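Local coordinates for oxidoreductase, FMN-binding (Shewanella oneidensis, PDB 2GQ9), which binds FMN and, as a member of the NADH:flavin oxidoreductase (Old Yellow Enzyme-like) family, probably reduces carbon-carbon double bonds with electrons from NADH or NADPH, at residues K66-T71 and W102-V107; S28-P33 and W70-Y75; I269-W274 and G300-E305. All blocks are in the same frame, centred on the assembly; numbering follows the deposited sequence.

Contact 1 of 3, residues K66-T71 and W102-V107; sequences KGYAWT and WHVGRV. With HBA (p-hydroxybenzaldehyde), chain E; HBA (p-hydroxybenzaldehyde), chain D.
Tyr68 and Trp102 meet rim to rim, CD2 of Tyr68 lying 3.4 Å from CH2 of Trp102. Their planes differ by only 16°, yet neither ring slides over the other; the six-membered rings have centroids 5.7 Å apart. With CG anti to its carbonyl carbon (chi1 -53°), Tyr68 swings its ring across the end of the indole, although the side chain does not set out toward 102-107.

Aliphatic packing fills in around this pair. CG2 of Thr71 abuts the indole edge at CZ3, while OG1 of Thr71 bonds to Gln60. Val104 divides its methyls: CG1 lies 3.5 Å from N of Gly67, and CG2 rests near O of Lys66. CG1 of Val107 reaches the phenol oxygen OH of Tyr68 at 3.4 Å, and that hydroxyl is hydrogen-bonded to Tyr186.

The backbones come close at Gly67, where a CB would collide with Val104 CG1 and Val107 O. A CA-H...O contact of 3.6 Å joins Gly67 CA to Val107 O, a buried carbonyl for which the model offers no hydrogen-bond partner. Within 102-107, a type II' turn from Val104 to Val107 is closed by Val107 N to Val104 O.

Two p-hydroxybenzaldehydes border the aromatic pair. Phenol O4 of one (chain E) sits 3.0 Å from CB of Tyr68; C3 of the other (chain D) lies 3.5 Å from CZ2 of Trp102. Replacing Tyr68 with an alanine would probably open a gap beside the Trp102 rim and leave the Tyr186 hydroxyl without this partner.

Loops following the second and third strands of the TIM barrel are thus joined mainly by apolar contact, which depends on shape and closeness rather than on directional bonds; the polar ends of Tyr68 and Thr71 are satisfied outside both segments.

Contact 2 of 3, residues S28-P33 and W70-Y75; sequences SRASQP and WTPGIY. With HBA (p-hydroxybenzaldehyde), chain E.
Trp70 is the hub of its contact with 28-33, meeting Ser28 and Ala30 through its backbone carbonyl and Gln32 through its ring. O of Trp70 accepts a hydrogen bond from N of Ala30 at 3.0 Å, the N-H...O angle being 141°; the donor is tilted 19° from the carbonyl plane. The same oxygen receives a CA-H...O contact from CA of Ser28 at 3.3 Å, so the bend at 28-30 wraps around one acceptor. CB of Trp70 packs against O of Ser28, 3.5 Å away, and this oxygen lies near the indole plane at its edge.

The indole, its CG anti to the carbonyl carbon, runs from Gln32 at its pyrrole end to the ligand at its benzo end. On the pyrrole part, CD1 approaches CD of Gln32 at 3.6 Å; the two side chains cross at about a right angle, with amide and ring planes 54° apart. At the other end, CZ3 lies 3.8 Å from C1' of the p-hydroxybenzaldehyde of chain E. The ring of Phe132 also meets this indole.

Next along, Thr71 presents its methyl: CG2 is 3.6 Å from OG of Ser28. Pro72 then closes against Ala30, whose methyl points toward 70-75 and stands 4.1 Å from CB of Pro72. Beyond it, O of Pro72 is bonded to Thr59, and its ring leans on Glu57 and Trp83, carrying the segment back to strand 53-60 and helix 77-91.

The contact thus joins loops that follow the first and second strands of the TIM barrel. Its chemistry combines one directional backbone bond, which fixes Ala30 against Trp70, with an indole that meets a solvent-exposed glutamine at one end and the aromatic ligand at the other.

Contact 3 of 3, residues I269-W274 and G300-E305; sequences IAEVDW and GRYNAE. With FMN (flavin mononucleotide), chain C; HBA (p-hydroxybenzaldehyde), chain D; SO4 (sulfate ion), chain B.
Arg301 and Val272 pack together at the C-terminal mouth of the TIM barrel, in loops that follow its sixth and seventh strands. Beyond CB of the arginine, CG lies against both valine methyls, 3.9 Å from CG2 of Val272; the bend at chi2 (-59°) then turns CD toward the FMN phosphate, 3.9 Å from O2P. NE passes near Trp274 O, which accepts a hydrogen bond from Arg323. At the tip, NH1 donates to O2 of a sulfate at 3.0 Å, while NH2 makes a weak bond to sulfate O1; the sulfur lies in the guanidinium plane. Arg323 also bonds to this sulfate, an ion probably taken from the crystallisation liquor, so the anion probably offsets the closeness of the two like charges. The phosphate itself is gripped through the backbone, N of Arg301 donating to FMN O2P at 2.7 Å.

Gly300 comes close to Val272, CA to CB 3.6 Å; a side chain at this glycine would strike Val272 N and its own preceding carbonyl. The indole of Trp274 comes near the flavin methyl C8M at CH2 and meets p-hydroxybenzaldehyde O1' of chain D in its plane. Farther out, Glu271 reaches Tyr302 with an extended chain, and Lys285 binds both of their polar ends. OH of Tyr302 donates to the syn lone pair of Glu271 OE1 at 2.6 Å.

In the fold
All three contacts join consecutive loops on the C-terminal side of the TIM barrel, around the FMN pocket. Contacts 1 and 2 are neighbours, their centres 11 Å apart: they share Trp70 and Thr71, touch where Ala69 O lies 3.2 Å from Ser28 OG, and both border the p-hydroxybenzaldehyde of chain E. Contact 3 lies farther off, its centre 23 Å from that of contact 1 and 26 Å from that of contact 2, on the other side of the chain's centre from contact 2. The p-hydroxybenzaldehyde of chain D, hydrogen-bonded to His181 and Asn184, bridges contacts 1 and 3, whose nearest atoms are about 8 Å apart.

Contact 1 of 3, residues K66-T71 and W102-V107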
loop_
_atom_site.group_PDB
_atom_site.type_symbol
_atom_site.label_atom_id
_atom_site.label_comp_id
_atom_site.label_asym_id
_atom_site.label_seq_id
_atom_site.Cartn_x
_atom_site.Cartn_y
_atom_site.Cartn_z
ATOM N N LYS A 66 10.209 -7.092 6.352
ATOM C CA LYS A 66 10.860 -5.861 5.905
ATOM C C LYS A 66 11.707 -6.077 4.649
ATOM O O LYS A 66 12.388 -7.093 4.515
ATOM C CB LYS A 66 11.725 -5.336 7.056
ATOM C CG LYS A 66 12.540 -4.087 6.787
ATOM C CD LYS A 66 13.360 -3.772 8.029
ATOM C CE LYS A 66 14.319 -2.620 7.828
ATOM N NZ LYS A 66 15.095 -2.379 9.086
ATOM N N GLY A 67 11.666 -5.120 3.726
ATOM C CA GLY A 67 12.443 -5.263 2.509
ATOM C C GLY A 67 13.421 -4.137 2.234
ATOM O O GLY A 67 14.329 -4.284 1.415
ATOM N N TYR A 68 13.253 -3.016 2.927
ATOM C CA TYR A 68 14.108 -1.859 2.707
ATOM C C TYR A 68 14.551 -1.229 4.019
ATOM O O TYR A 68 13.812 -1.241 5.007
ATOM C CB TYR A 68 13.344 -0.821 1.880
ATOM C CG TYR A 68 12.753 -1.378 0.603
ATOM C CD1 TYR A 68 13.449 -1.313 -0.601
ATOM C CD2 TYR A 68 11.515 -2.012 0.612
ATOM C CE1 TYR A 68 12.923 -1.868 -1.772
ATOM C CE2 TYR A 68 10.984 -2.574 -0.544
ATOM C CZ TYR A 68 11.689 -2.499 -1.729
ATOM O OH TYR A 68 11.154 -3.066 -2.859
ATOM N N ALA A 69 15.750 -0.657 4.022
ATOM C CA ALA A 69 16.275 -0.024 5.224
ATOM C C ALA A 69 15.429 1.151 5.684
ATOM O O ALA A 69 14.893 1.903 4.876
ATOM C CB ALA A 69 17.712 0.447 4.989
ATOM N N TRP A 70 15.302 1.277 6.997
ATOM C CA TRP A 70 14.595 2.379 7.636
ATOM C C TRP A 70 13.091 2.525 7.444
ATOM O O TRP A 70 12.555 3.616 7.650
ATOM C CB TRP A 70 15.286 3.697 7.273
ATOM C CG TRP A 70 16.780 3.561 7.255
ATOM C CD1 TRP A 70 17.547 2.843 8.131
ATOM C CD2 TRP A 70 17.688 4.136 6.306
ATOM N NE1 TRP A 70 18.874 2.933 7.783
ATOM C CE2 TRP A 70 18.990 3.718 6.668
ATOM C CE3 TRP A 70 17.529 4.962 5.186
ATOM C CZ2 TRP A 70 20.127 4.101 5.947
ATOM C CZ3 TRP A 70 18.662 5.344 4.470
ATOM C CH2 TRP A 70 19.945 4.911 4.855
ATOM N N THR A 71 12.405 1.452 7.052
ATOM C CA THR A 71 10.953 1.526 6.912
ATOM C C THR A 71 10.403 1.221 8.310
ATOM O O THR A 71 10.986 0.434 9.054
ATOM C CB THR A 71 10.412 0.522 5.860
ATOM O OG1 THR A 71 10.708 -0.827 6.250
ATOM C CG2 THR A 71 11.049 0.806 4.497
ATOM N N TRP A 102 2.482 -4.484 5.568
ATOM C CA TRP A 102 3.431 -4.959 4.572
ATOM C C TRP A 102 4.253 -6.204 4.873
ATOM O O TRP A 102 4.727 -6.400 5.994
ATOM C CB TRP A 102 4.398 -3.799 4.328
ATOM C CG TRP A 102 5.176 -3.766 3.059
ATOM C CD1 TRP A 102 4.933 -4.461 1.904
ATOM C CD2 TRP A 102 6.249 -2.865 2.768
ATOM N NE1 TRP A 102 5.789 -4.036 0.910
ATOM C CE2 TRP A 102 6.605 -3.059 1.414
ATOM C CE3 TRP A 102 6.940 -1.907 3.522
ATOM C CZ2 TRP A 102 7.621 -2.325 0.798
ATOM C CZ3 TRP A 102 7.950 -1.177 2.910
ATOM C CH2 TRP A 102 8.281 -1.388 1.561
ATOM N N HIS A 103 4.410 -7.046 3.854
ATOM C CA HIS A 103 5.291 -8.200 3.932
ATOM C C HIS A 103 5.828 -8.292 2.517
ATOM O O HIS A 103 5.074 -8.565 1.579
ATOM C CB HIS A 103 4.595 -9.501 4.312
ATOM C CG HIS A 103 5.564 -10.584 4.676
ATOM N ND1 HIS A 103 6.595 -10.959 3.841
ATOM C CD2 HIS A 103 5.708 -11.318 5.805
ATOM C CE1 HIS A 103 7.335 -11.874 4.443
ATOM N NE2 HIS A 103 6.819 -12.109 5.635
ATOM N N VAL A 104 7.122 -8.026 2.367
ATOM C CA VAL A 104 7.772 -8.019 1.061
ATOM C C VAL A 104 8.042 -9.377 0.432
ATOM O O VAL A 104 8.398 -9.450 -0.743
ATOM C CB VAL A 104 9.123 -7.267 1.120
ATOM C CG1 VAL A 104 8.912 -5.848 1.643
ATOM C CG2 VAL A 104 10.098 -8.022 2.010
ATOM N N GLY A 105 7.871 -10.448 1.197
ATOM C CA GLY A 105 8.138 -11.762 0.644
ATOM C C GLY A 105 9.573 -11.839 0.149
ATOM O O GLY A 105 10.503 -11.503 0.874
ATOM N N ARG A 106 9.749 -12.242 -1.105
ATOM C CA ARG A 106 11.075 -12.400 -1.691
ATOM C C ARG A 106 11.816 -11.114 -2.034
ATOM O O ARG A 106 13.008 -11.152 -2.342
ATOM C CB ARG A 106 10.978 -13.247 -2.957
ATOM C CG ARG A 106 10.279 -12.529 -4.095
ATOM C CD ARG A 106 10.178 -13.409 -5.319
ATOM N NE ARG A 106 9.534 -12.716 -6.431
ATOM C CZ ARG A 106 9.252 -13.287 -7.596
ATOM N NH1 ARG A 106 9.561 -14.563 -7.798
ATOM N NH2 ARG A 106 8.656 -12.588 -8.554
ATOM N N VAL A 107 11.124 -9.979 -2.001
ATOM C CA VAL A 107 11.763 -8.711 -2.334
ATOM C C VAL A 107 12.494 -8.138 -1.126
ATOM O O VAL A 107 12.029 -7.183 -0.497
ATOM C CB VAL A 107 10.722 -7.676 -2.848
ATOM C CG1 VAL A 107 11.433 -6.426 -3.364
ATOM C CG2 VAL A 107 9.880 -8.292 -3.950
HETATM C "C1'" HBA E . 17.798 4.699 0.791
HETATM O "O1'" HBA E . 18.324 5.209 -0.174
HETATM C C1 HBA E . 16.592 3.874 0.631
HETATM C C2 HBA E . 15.969 3.283 1.770
HETATM C C3 HBA E . 14.858 2.452 1.589
HETATM C C4 HBA E . 14.365 2.206 0.285
HETATM C C5 HBA E . 14.935 2.800 -0.874
HETATM C C6 HBA E . 16.027 3.643 -0.668
HETATM O O4 HBA E . 13.143 1.643 0.172
HETATM C "C1'" HBA D . 9.446 2.009 -2.723
HETATM O "O1'" HBA D . 9.840 2.690 -3.648
HETATM C C1 HBA D . 8.206 1.227 -2.849
HETATM C C2 HBA D . 7.743 0.437 -1.754
HETATM C C3 HBA D . 6.596 -0.347 -1.918
HETATM C C4 HBA D . 5.911 -0.352 -3.157
HETATM C C5 HBA D . 6.322 0.445 -4.260
HETATM C C6 HBA D . 7.452 1.237 -4.070
HETATM O O4 HBA D . 4.670 -0.887 -3.184
#

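Contact 2 of 3, residues S28-P33 and W70-Y75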
loop_
_atom_site.group_PDB
_atom_site.type_symbol
_atom_site.label_atom_id
_atom_site.label_comp_id
_atom_site.label_asym_id
_atom_site.label_seq_id
_atom_site.Cartn_x
_atom_site.Cartn_y
_atom_site.Cartn_z
ATOM N N SER A 28 11.195 5.813 4.069
ATOM C CA SER A 28 12.316 5.284 4.844
ATOM C C SER A 28 12.953 6.308 5.780
ATOM O O SER A 28 14.157 6.573 5.716
ATOM C CB SER A 28 13.370 4.716 3.886
ATOM O OG SER A 28 12.823 3.642 3.138
ATOM N N ARG A 29 12.137 6.866 6.669
ATOM C CA ARG A 29 12.594 7.877 7.623
ATOM C C ARG A 29 12.485 7.370 9.065
ATOM O O ARG A 29 12.678 8.135 10.013
ATOM C CB ARG A 29 11.737 9.146 7.489
ATOM C CG ARG A 29 11.792 9.864 6.123
ATOM C CD ARG A 29 13.198 10.359 5.832
ATOM N NE ARG A 29 13.296 11.573 5.004
ATOM C CZ ARG A 29 13.089 11.643 3.688
ATOM N NH1 ARG A 29 12.740 10.572 2.985
ATOM N NH2 ARG A 29 13.306 12.790 3.052
ATOM N N ALA A 30 12.172 6.088 9.225
ATOM C CA ALA A 30 11.998 5.490 10.550
ATOM C C ALA A 30 13.239 5.619 11.419
ATOM O O ALA A 30 14.361 5.437 10.947
ATOM C CB ALA A 30 11.615 4.033 10.410
ATOM N N SER A 31 13.022 5.934 12.692
ATOM C CA SER A 31 14.109 6.093 13.642
ATOM C C SER A 31 14.870 4.802 13.889
ATOM O O SER A 31 14.291 3.714 13.939
ATOM C CB SER A 31 13.571 6.618 14.972
ATOM O OG SER A 31 13.055 7.924 14.825
ATOM N N GLN A 32 16.179 4.943 14.056
ATOM C CA GLN A 32 17.055 3.816 14.315
ATOM C C GLN A 32 17.653 3.966 15.712
ATOM O O GLN A 32 17.954 5.073 16.151
ATOM C CB GLN A 32 18.160 3.778 13.263
ATOM C CG GLN A 32 17.621 3.734 11.848
ATOM C CD GLN A 32 16.716 2.537 11.625
ATOM O OE1 GLN A 32 15.577 2.672 11.160
ATOM N NE2 GLN A 32 17.219 1.355 11.956
ATOM N N PRO A 33 17.802 2.853 16.443
ATOM C CA PRO A 33 17.424 1.513 15.993
ATOM C C PRO A 33 15.955 1.254 16.321
ATOM O O PRO A 33 15.325 2.042 17.027
ATOM C CB PRO A 33 18.355 0.622 16.799
ATOM C CG PRO A 33 18.367 1.323 18.120
ATOM C CD PRO A 33 18.522 2.785 17.729
ATOM N N TRP A 70 15.302 1.277 6.997
ATOM C CA TRP A 70 14.595 2.379 7.636
ATOM C C TRP A 70 13.091 2.525 7.444
ATOM O O TRP A 70 12.555 3.616 7.650
ATOM C CB TRP A 70 15.286 3.697 7.273
ATOM C CG TRP A 70 16.780 3.561 7.255
ATOM C CD1 TRP A 70 17.547 2.843 8.131
ATOM C CD2 TRP A 70 17.688 4.136 6.306
ATOM N NE1 TRP A 70 18.874 2.933 7.783
ATOM C CE2 TRP A 70 18.990 3.718 6.668
ATOM C CE3 TRP A 70 17.529 4.962 5.186
ATOM C CZ2 TRP A 70 20.127 4.101 5.947
ATOM C CZ3 TRP A 70 18.662 5.344 4.470
ATOM C CH2 TRP A 70 19.945 4.911 4.855
ATOM N N THR A 71 12.405 1.452 7.052
ATOM C CA THR A 71 10.953 1.526 6.912
ATOM C C THR A 71 10.403 1.221 8.310
ATOM O O THR A 71 10.986 0.434 9.054
ATOM C CB THR A 71 10.412 0.522 5.860
ATOM O OG1 THR A 71 10.708 -0.827 6.250
ATOM C CG2 THR A 71 11.049 0.806 4.497
ATOM N N PRO A 72 9.286 1.858 8.693
ATOM C CA PRO A 72 8.673 1.658 10.010
ATOM C C PRO A 72 7.935 0.339 10.196
ATOM O O PRO A 72 7.218 -0.119 9.307
ATOM C CB PRO A 72 7.742 2.857 10.131
ATOM C CG PRO A 72 7.256 3.008 8.714
ATOM C CD PRO A 72 8.541 2.870 7.918
ATOM N N GLY A 73 8.112 -0.264 11.366
ATOM C CA GLY A 73 7.442 -1.513 11.650
ATOM C C GLY A 73 6.181 -1.244 12.441
ATOM O O GLY A 73 5.941 -0.114 12.880
ATOM N N ILE A 74 5.368 -2.275 12.632
ATOM C CA ILE A 74 4.143 -2.107 13.394
ATOM C C ILE A 74 3.914 -3.324 14.293
ATOM O O ILE A 74 2.778 -3.734 14.533
ATOM C CB ILE A 74 2.938 -1.867 12.439
ATOM C CG1 ILE A 74 1.718 -1.415 13.236
ATOM C CG2 ILE A 74 2.643 -3.121 11.611
ATOM C CD1 ILE A 74 0.639 -0.823 12.361
ATOM N N TYR A 75 5.010 -3.886 14.805
ATOM C CA TYR A 75 4.913 -5.055 15.678
ATOM C C TYR A 75 5.465 -4.896 17.104
ATOM O O TYR A 75 5.128 -5.695 17.977
ATOM C CB TYR A 75 5.542 -6.279 14.994
ATOM C CG TYR A 75 6.975 -6.107 14.552
ATOM C CD1 TYR A 75 8.034 -6.395 15.410
ATOM C CD2 TYR A 75 7.271 -5.624 13.277
ATOM C CE1 TYR A 75 9.357 -6.207 15.008
ATOM C CE2 TYR A 75 8.581 -5.430 12.869
ATOM C CZ TYR A 75 9.618 -5.720 13.736
ATOM O OH TYR A 75 10.909 -5.518 13.325
HETATM C "C1'" HBA E . 17.798 4.699 0.791
HETATM O "O1'" HBA E . 18.324 5.209 -0.174
HETATM C C1 HBA E . 16.592 3.874 0.631
HETATM C C2 HBA E . 15.969 3.283 1.770
HETATM C C3 HBA E . 14.858 2.452 1.589
HETATM C C4 HBA E . 14.365 2.206 0.285
HETATM C C5 HBA E . 14.935 2.800 -0.874
HETATM C C6 HBA E . 16.027 3.643 -0.668
HETATM O O4 HBA E . 13.143 1.643 0.172
#

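Contact 3 of 3, residues I269-W274 and G300-E305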
loop_
_atom_site.group_PDB
_atom_site.type_symbol
_atom_site.label_atom_id
_atom_site.label_comp_id
_atom_site.label_asym_id
_atom_site.label_seq_id
_atom_site.Cartn_x
_atom_site.Cartn_y
_atom_site.Cartn_z
ATOM N N ILE A 269 -6.508 -0.025 -6.418
ATOM C CA ILE A 269 -5.768 -0.527 -7.570
ATOM C C ILE A 269 -4.571 0.366 -7.884
ATOM O O ILE A 269 -4.731 1.566 -8.138
ATOM C CB ILE A 269 -6.673 -0.582 -8.814
ATOM C CG1 ILE A 269 -7.889 -1.478 -8.538
ATOM C CG2 ILE A 269 -5.877 -1.078 -10.019
ATOM C CD1 ILE A 269 -7.545 -2.917 -8.231
ATOM N N ALA A 270 -3.376 -0.221 -7.856
ATOM C CA ALA A 270 -2.142 0.495 -8.166
ATOM C C ALA A 270 -1.977 0.328 -9.671
ATOM O O ALA A 270 -1.571 -0.733 -10.151
ATOM C CB ALA A 270 -0.959 -0.130 -7.428
ATOM N N GLU A 271 -2.308 1.385 -10.399
ATOM C CA GLU A 271 -2.280 1.396 -11.859
ATOM C C GLU A 271 -0.917 1.659 -12.472
ATOM O O GLU A 271 -0.644 1.272 -13.614
ATOM C CB GLU A 271 -3.246 2.463 -12.345
ATOM C CG GLU A 271 -4.372 1.978 -13.207
ATOM C CD GLU A 271 -5.260 3.124 -13.623
ATOM O OE1 GLU A 271 -5.766 3.826 -12.719
ATOM O OE2 GLU A 271 -5.445 3.332 -14.841
ATOM N N VAL A 272 -0.075 2.345 -11.721
ATOM C CA VAL A 272 1.258 2.672 -12.189
ATOM C C VAL A 272 2.227 2.499 -11.038
ATOM O O VAL A 272 1.900 2.786 -9.887
ATOM C CB VAL A 272 1.325 4.137 -12.690
ATOM C CG1 VAL A 272 2.760 4.508 -13.060
ATOM C CG2 VAL A 272 0.394 4.320 -13.882
ATOM N N ASP A 273 3.415 2.002 -11.355
ATOM C CA ASP A 273 4.457 1.822 -10.359
ATOM C C ASP A 273 5.685 2.434 -11.014
ATOM O O ASP A 273 6.303 1.821 -11.886
ATOM C CB ASP A 273 4.664 0.336 -10.059
ATOM C CG ASP A 273 5.335 0.102 -8.715
ATOM O OD1 ASP A 273 5.008 0.838 -7.754
ATOM O OD2 ASP A 273 6.171 -0.822 -8.614
ATOM N N TRP A 274 6.009 3.659 -10.607
ATOM C CA TRP A 274 7.135 4.397 -11.168
ATOM C C TRP A 274 6.838 4.694 -12.632
ATOM O O TRP A 274 5.864 5.388 -12.934
ATOM C CB TRP A 274 8.428 3.594 -11.018
ATOM C CG TRP A 274 8.801 3.424 -9.587
ATOM C CD1 TRP A 274 8.764 2.269 -8.855
ATOM C CD2 TRP A 274 9.208 4.459 -8.685
ATOM N NE1 TRP A 274 9.121 2.524 -7.551
ATOM C CE2 TRP A 274 9.400 3.861 -7.419
ATOM C CE3 TRP A 274 9.430 5.838 -8.823
ATOM C CZ2 TRP A 274 9.802 4.593 -6.297
ATOM C CZ3 TRP A 274 9.829 6.567 -7.705
ATOM C CH2 TRP A 274 10.011 5.940 -6.461
ATOM N N GLY A 300 -2.124 6.296 -9.867
ATOM C CA GLY A 300 -1.159 6.086 -10.936
ATOM C C GLY A 300 -1.285 7.099 -12.056
ATOM O O GLY A 300 -2.166 6.992 -12.907
ATOM N N ARG A 301 -0.408 8.100 -12.027
ATOM C CA ARG A 301 -0.368 9.154 -13.027
ATOM C C ARG A 301 -1.647 9.957 -13.230
ATOM O O ARG A 301 -1.898 10.451 -14.328
ATOM C CB ARG A 301 0.071 8.576 -14.380
ATOM C CG ARG A 301 1.495 8.046 -14.400
ATOM C CD ARG A 301 2.494 9.132 -14.032
ATOM N NE ARG A 301 3.878 8.716 -14.260
ATOM C CZ ARG A 301 4.939 9.332 -13.746
ATOM N NH1 ARG A 301 4.778 10.392 -12.963
ATOM N NH2 ARG A 301 6.162 8.891 -14.015
ATOM N N TYR A 302 -2.458 10.093 -12.188
ATOM C CA TYR A 302 -3.672 10.883 -12.324
ATOM C C TYR A 302 -3.401 12.369 -12.121
ATOM O O TYR A 302 -2.509 12.753 -11.358
ATOM C CB TYR A 302 -4.715 10.439 -11.292
ATOM C CG TYR A 302 -5.471 9.190 -11.672
ATOM C CD1 TYR A 302 -6.654 9.267 -12.409
ATOM C CD2 TYR A 302 -4.976 7.931 -11.337
ATOM C CE1 TYR A 302 -7.321 8.122 -12.815
ATOM C CE2 TYR A 302 -5.634 6.772 -11.742
ATOM C CZ TYR A 302 -6.805 6.879 -12.484
ATOM O OH TYR A 302 -7.438 5.746 -12.920
ATOM N N ASN A 303 -4.149 13.201 -12.845
ATOM C CA ASN A 303 -4.098 14.650 -12.667
ATOM C C ASN A 303 -5.554 14.993 -12.306
ATOM O O ASN A 303 -6.397 14.088 -12.233
ATOM C CB ASN A 303 -3.641 15.410 -13.931
ATOM C CG ASN A 303 -4.466 15.093 -15.166
ATOM O OD1 ASN A 303 -5.563 14.556 -15.089
ATOM N ND2 ASN A 303 -3.931 15.452 -16.326
ATOM N N ALA A 304 -5.856 16.265 -12.078
ATOM C CA ALA A 304 -7.229 16.633 -11.705
ATOM C C ALA A 304 -8.271 16.213 -12.737
ATOM O O ALA A 304 -9.332 15.701 -12.390
ATOM C CB ALA A 304 -7.321 18.126 -11.468
ATOM N N GLU A 305 -7.961 16.430 -14.012
ATOM C CA GLU A 305 -8.886 16.102 -15.082
ATOM C C GLU A 305 -9.189 14.616 -15.169
ATOM O O GLU A 305 -10.349 14.216 -15.244
ATOM C CB GLU A 305 -8.322 16.583 -16.413
ATOM C CG GLU A 305 -9.332 16.610 -17.538
ATOM C CD GLU A 305 -8.732 17.172 -18.812
ATOM O OE1 GLU A 305 -8.058 18.221 -18.731
ATOM O OE2 GLU A 305 -8.934 16.569 -19.887
HETATM N N1 FMN C . 2.881 1.779 -3.057
HETATM C C2 FMN C . 2.530 0.892 -2.015
HETATM O O2 FMN C . 1.626 0.122 -2.123
HETATM N N3 FMN C . 3.283 0.988 -0.785
HETATM C C4 FMN C . 4.318 1.843 -0.525
HETATM O O4 FMN C . 4.948 1.774 0.512
HETATM C C4A FMN C . 4.769 2.698 -1.650
HETATM N N5 FMN C . 5.974 3.366 -1.595
HETATM C C5A FMN C . 6.202 4.316 -2.559
HETATM C C6 FMN C . 7.349 5.247 -2.383
HETATM C C7 FMN C . 7.568 6.361 -3.287
HETATM C C7M FMN C . 8.693 7.344 -2.990
HETATM C C8 FMN C . 6.694 6.499 -4.449
HETATM C C8M FMN C . 6.829 7.705 -5.428
HETATM C C9 FMN C . 5.612 5.562 -4.645
HETATM C C9A FMN C . 5.362 4.490 -3.751
HETATM N N10 FMN C . 4.228 3.576 -3.817
HETATM C C10 FMN C . 3.911 2.605 -2.886
HETATM C "C1'" FMN C . 3.344 3.667 -5.042
HETATM C "C2'" FMN C . 2.305 4.761 -4.837
HETATM O "O2'" FMN C . 1.389 4.477 -3.773
HETATM C "C3'" FMN C . 1.490 5.076 -6.096
HETATM O "O3'" FMN C . 0.650 3.956 -6.435
HETATM C "C4'" FMN C . 2.384 5.408 -7.287
HETATM O "O4'" FMN C . 3.371 6.434 -6.941
HETATM C "C5'" FMN C . 1.607 5.840 -8.515
HETATM O "O5'" FMN C . 0.917 7.116 -8.290
HETATM P P FMN C . 1.477 8.520 -8.782
HETATM O O1P FMN C . 2.707 8.867 -8.009
HETATM O O2P FMN C . 1.686 8.415 -10.281
HETATM O O3P FMN C . 0.330 9.507 -8.449
HETATM C "C1'" HBA D . 9.446 2.009 -2.723
HETATM O "O1'" HBA D . 9.840 2.690 -3.648
HETATM C C1 HBA D . 8.206 1.227 -2.849
HETATM C C2 HBA D . 7.743 0.437 -1.754
HETATM C C3 HBA D . 6.596 -0.347 -1.918
HETATM C C4 HBA D . 5.911 -0.352 -3.157
HETATM C C5 HBA D . 6.322 0.445 -4.260
HETATM C C6 HBA D . 7.452 1.237 -4.070
HETATM O O4 HBA D . 4.670 -0.887 -3.184
HETATM S S SO4 B . 8.651 10.945 -11.742
HETATM O O1 SO4 B . 8.960 10.682 -13.160
HETATM O O2 SO4 B . 7.239 11.355 -11.614
HETATM O O3 SO4 B . 8.911 9.721 -10.939
HETATM O O4 SO4 B . 9.508 12.044 -11.261
#